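Side-chain contacts in chicken beta-microseminoprotein-like 3 (Gallus gallus, PDB 6RWC), which is of unknown function but belongs to the beta-microseminoprotein (PSP-94) family and occurs in chicken egg white: residues G22-W25 / Y31-K34; G59-H62 / S67-V70. One frame throughout, in Å; residues are numbered along the deposited sequence.

Contact 1. Residues G22-W25 / Y31-K34; sequences GAVW and YQCK
W25 lays its indole over the beta-carbon of C33, and the two backbones hold that pair together in antiparallel register. A reciprocal couple of hydrogen bonds does the holding: W25 N donates to C33 O at 3.0 Å, and C33 N returns a nearly straight bond to W25 O at 2.8 Å, 168° at the hydrogen. Around this hydrogen-bonded pair, alpha C-H groups point at carbonyls, K34 CA lying 3.2 Å from A23 O and V24 CA 3.3 Å from C33 O.

The aromatic contact lies on the face shared by W25 and C33. With CG held between its own backbone N and carbonyl carbon (chi1 71°), the indole folds back over the neighbouring strand. C33 CB then sits over the six-membered ring, 3.6 Å from its centroid and 19° off the normal, a CH-pi contact that is tightest at CZ2. The sulfur, bonded in a disulfide to C42, approaches the five-membered ring obliquely; Y19 stacks on the same indole.

V24 and K34, a non-hydrogen-bonded pair, share the other face. The extended lysine chain makes an apolar pass across V24 CG2, whose nearest lysine atoms, CG and CD, both lie 3.7 Å away. V24 CG1 lies against two oxygens, C33 O at 3.6 Å and Q32 OE1 at 3.7 Å. Farther out, K34 NZ hydrogen-bonds to a pentaethylene glycol, probably from the crystallisation liquor, and Q32 OE1 makes a weak hydrogen bond to it.

The arrangement is that of a beta hairpin at the edge of a four-stranded antiparallel sheet, with a Cys sulfur-aromatic contact and a CH-pi contact on one face.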
loop_
_atom_site.group_PDB
_atom_site.type_symbol
_atom_site.label_atom_id
_atom_site.label_comp_id
_atom_site.label_asym_id
_atom_site.label_seq_id
_atom_site.Cartn_x
_atom_site.Cartn_y
_atom_site.Cartn_z
ATOM N N GLY A 22 -0.121 -3.219 19.015
ATOM C CA GLY A 22 -1.298 -3.805 18.421
ATOM C C GLY A 22 -2.059 -2.879 17.495
ATOM O O GLY A 22 -2.959 -3.340 16.784
ATOM N N ALA A 23 -1.722 -1.591 17.484
ATOM C CA ALA A 23 -2.407 -0.653 16.608
ATOM C C ALA A 23 -2.071 -0.938 15.149
ATOM O O ALA A 23 -0.930 -1.261 14.806
ATOM C CB ALA A 23 -2.029 0.785 16.968
ATOM N N VAL A 24 -3.084 -0.828 14.290
ATOM C CA VAL A 24 -2.942 -1.000 12.849
ATOM C C VAL A 24 -3.583 0.202 12.171
ATOM O O VAL A 24 -4.698 0.596 12.531
ATOM C CB VAL A 24 -3.591 -2.309 12.360
ATOM C CG1 VAL A 24 -3.440 -2.449 10.855
ATOM C CG2 VAL A 24 -2.984 -3.509 13.078
ATOM N N TRP A 25 -2.885 0.788 11.202
ATOM C CA TRP A 25 -3.406 1.973 10.532
ATOM C C TRP A 25 -2.808 2.080 9.140
ATOM O O TRP A 25 -1.733 1.544 8.861
ATOM C CB TRP A 25 -3.122 3.244 11.339
ATOM C CG TRP A 25 -1.682 3.666 11.357
ATOM C CD1 TRP A 25 -1.099 4.626 10.581
ATOM C CD2 TRP A 25 -0.646 3.154 12.208
ATOM N NE1 TRP A 25 0.234 4.740 10.892
ATOM C CE2 TRP A 25 0.539 3.848 11.886
ATOM C CE3 TRP A 25 -0.605 2.175 13.205
ATOM C CZ2 TRP A 25 1.751 3.596 12.530
ATOM C CZ3 TRP A 25 0.600 1.924 13.842
ATOM C CH2 TRP A 25 1.762 2.631 13.501
ATOM N N TYR A 31 0.587 2.862 2.758
ATOM C CA TYR A 31 1.225 1.823 3.550
ATOM C C TYR A 31 0.288 1.433 4.682
ATOM O O TYR A 31 -0.465 2.266 5.195
ATOM C CB TYR A 31 2.563 2.294 4.137
ATOM C CG TYR A 31 3.728 2.321 3.168
ATOM C CD1 TYR A 31 3.820 3.297 2.183
ATOM C CD2 TYR A 31 4.755 1.390 3.262
ATOM C CE1 TYR A 31 4.890 3.331 1.304
ATOM C CE2 TYR A 31 5.831 1.415 2.385
ATOM C CZ TYR A 31 5.893 2.389 1.409
ATOM O OH TYR A 31 6.960 2.422 0.534
ATOM N N GLN A 32 0.320 0.160 5.062
ATOM C CA GLN A 32 -0.334 -0.289 6.283
ATOM C C GLN A 32 0.734 -0.574 7.326
ATOM O O GLN A 32 1.640 -1.378 7.085
ATOM C CB GLN A 32 -1.191 -1.536 6.068
ATOM C CG GLN A 32 -1.719 -2.105 7.387
ATOM C CD GLN A 32 -2.807 -3.143 7.204
ATOM O OE1 GLN A 32 -2.692 -4.274 7.677
ATOM N NE2 GLN A 32 -3.881 -2.757 6.530
ATOM N N CYS A 33 0.624 0.086 8.471
ATOM C CA CYS A 33 1.567 -0.073 9.565
ATOM C C CYS A 33 0.916 -0.820 10.722
ATOM O O CYS A 33 -0.292 -0.713 10.954
ATOM C CB CYS A 33 2.066 1.287 10.057
ATOM S SG CYS A 33 2.909 2.308 8.830
ATOM N N LYS A 34 1.734 -1.575 11.449
ATOM C CA LYS A 34 1.319 -2.205 12.693
ATOM C C LYS A 34 2.411 -2.015 13.732
ATOM O O LYS A 34 3.596 -2.209 13.444
ATOM C CB LYS A 34 1.024 -3.698 12.512
ATOM C CG LYS A 34 0.508 -4.360 13.779
ATOM C CD LYS A 34 -0.089 -5.727 13.497
ATOM C CE LYS A 34 -0.760 -6.292 14.741
ATOM N NZ LYS A 34 -1.410 -7.606 14.481
#

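Contact 2. Residues G59-H62 / S67-V70; sequences GLFH and SIRV
G59 brings its alpha carbon against the I68 side chain, with CA 3.7 Å from CG2; a non-hydrogen-bonded partner of V70, it has no side chain to keep that methyl at a distance. Next comes L60, joined to R69 by two backbone hydrogen bonds: its N reaches R69 O at 2.8 Å, and R69 N answers to L60 O at 2.9 Å. F61 turns to the face occupied by I68. With CG anti to the backbone N (chi1 172°), the ring brings CD2 to 3.6 Å from S67 O; I68 CG1 is farther off, at the ring edge, 4.2 Å from CD2, a slight apolar contact. H62 ends the run, its N giving S67 O a bond of 2.9 Å at 169°, while the return bond from S67 N to H62 O is weak. The imidazole lies on the face of L60 and R69, where NE2 is 4.1 Å from R69 NH1, with ring and guanidinium planes 27° apart. No bond joins them; R69 NE instead hydrogen-bonds to S79 OG, and S67 OG to S65 OG. The paired segments form a regular two-stranded antiparallel beta hairpin, with the register kept through all four residue pairs.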
loop_
_atom_site.group_PDB
_atom_site.type_symbol
_atom_site.label_atom_id
_atom_site.label_comp_id
_atom_site.label_asym_id
_atom_site.label_seq_id
_atom_site.Cartn_x
_atom_site.Cartn_y
_atom_site.Cartn_z
ATOM N N GLY A 59 -2.850 1.722 -16.356
ATOM C CA GLY A 59 -3.187 1.522 -14.957
ATOM C C GLY A 59 -3.841 2.761 -14.375
ATOM O O GLY A 59 -3.338 3.878 -14.533
ATOM N N LEU A 60 -4.970 2.564 -13.703
ATOM C CA LEU A 60 -5.675 3.632 -13.006
ATOM C C LEU A 60 -5.457 3.461 -11.510
ATOM O O LEU A 60 -5.822 2.427 -10.940
ATOM C CB LEU A 60 -7.168 3.615 -13.336
ATOM C CG LEU A 60 -7.667 4.542 -14.446
ATOM C CD1 LEU A 60 -6.912 4.306 -15.740
ATOM C CD2 LEU A 60 -9.163 4.355 -14.656
ATOM N N PHE A 61 -4.866 4.470 -10.879
ATOM C CA PHE A 61 -4.617 4.441 -9.446
ATOM C C PHE A 61 -5.839 4.947 -8.692
ATOM O O PHE A 61 -6.385 6.006 -9.018
ATOM C CB PHE A 61 -3.395 5.287 -9.090
ATOM C CG PHE A 61 -3.187 5.446 -7.613
ATOM C CD1 PHE A 61 -3.522 6.629 -6.978
ATOM C CD2 PHE A 61 -2.676 4.405 -6.856
ATOM C CE1 PHE A 61 -3.341 6.777 -5.615
ATOM C CE2 PHE A 61 -2.492 4.544 -5.492
ATOM C CZ PHE A 61 -2.825 5.734 -4.870
ATOM N N HIS A 62 -6.262 4.188 -7.686
ATOM C CA HIS A 62 -7.381 4.558 -6.828
ATOM C C HIS A 62 -6.852 4.728 -5.412
ATOM O O HIS A 62 -6.339 3.773 -4.820
ATOM C CB HIS A 62 -8.491 3.506 -6.878
ATOM C CG HIS A 62 -9.075 3.312 -8.242
ATOM N ND1 HIS A 62 -9.878 4.255 -8.848
ATOM C CD2 HIS A 62 -8.974 2.284 -9.118
ATOM C CE1 HIS A 62 -10.246 3.817 -10.039
ATOM N NE2 HIS A 62 -9.711 2.623 -10.226
ATOM N N SER A 67 -4.769 0.843 -4.941
ATOM C CA SER A 67 -4.656 -0.189 -5.959
ATOM C C SER A 67 -4.477 0.455 -7.323
ATOM O O SER A 67 -4.834 1.615 -7.540
ATOM C CB SER A 67 -5.892 -1.098 -5.973
ATOM O OG SER A 67 -7.059 -0.354 -6.281
ATOM N N ILE A 68 -3.917 -0.321 -8.245
ATOM C CA ILE A 68 -3.769 0.067 -9.642
ATOM C C ILE A 68 -4.571 -0.928 -10.462
ATOM O O ILE A 68 -4.226 -2.115 -10.524
ATOM C CB ILE A 68 -2.301 0.090 -10.087
ATOM C CG1 ILE A 68 -1.541 1.192 -9.350
ATOM C CG2 ILE A 68 -2.209 0.297 -11.590
ATOM C CD1 ILE A 68 -0.060 1.198 -9.636
ATOM N N ARG A 69 -5.644 -0.455 -11.085
ATOM C CA ARG A 69 -6.496 -1.290 -11.918
ATOM C C ARG A 69 -6.184 -1.014 -13.382
ATOM O O ARG A 69 -6.270 0.132 -13.834
ATOM C CB ARG A 69 -7.972 -1.028 -11.617
ATOM C CG ARG A 69 -8.943 -1.817 -12.486
ATOM C CD ARG A 69 -10.346 -1.812 -11.886
ATOM N NE ARG A 69 -11.385 -1.900 -12.908
ATOM C CZ ARG A 69 -12.024 -0.848 -13.410
ATOM N NH1 ARG A 69 -11.732 0.371 -12.981
ATOM N NH2 ARG A 69 -12.957 -1.015 -14.338
ATOM N N VAL A 70 -5.827 -2.064 -14.114
ATOM C CA VAL A 70 -5.442 -1.952 -15.516
ATOM C C VAL A 70 -6.694 -2.038 -16.385
ATOM O O VAL A 70 -7.415 -3.042 -16.358
ATOM C CB VAL A 70 -4.426 -3.039 -15.895
ATOM C CG1 VAL A 70 -4.104 -2.973 -17.371
ATOM C CG2 VAL A 70 -3.158 -2.889 -15.060
#

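In the fold
Contacts 1 and 2 follow each other along the chain, each within its own beta hairpin, and lie on opposite sides of the chain's centre. Their centres are 23 Å apart and their nearest atoms about 9 Å, so neither touches the other. The 22-25/31-34 pair belongs to a four-stranded sheet, in which the C33-C42 disulfide cross-links the neighbouring strands 31-35 and 39-44 alongside their backbone hydrogen bonds, whereas the 59-62/67-70 pair is a separate two-stranded sheet, its V70 hydrogen-bonded through the backbone to C80. Molecules probably from the crystallisation liquor lie near both: citrate about 4 Å from the Q32 side chain in contact 1, sulfate about 4 Å from that of H62 in contact 2.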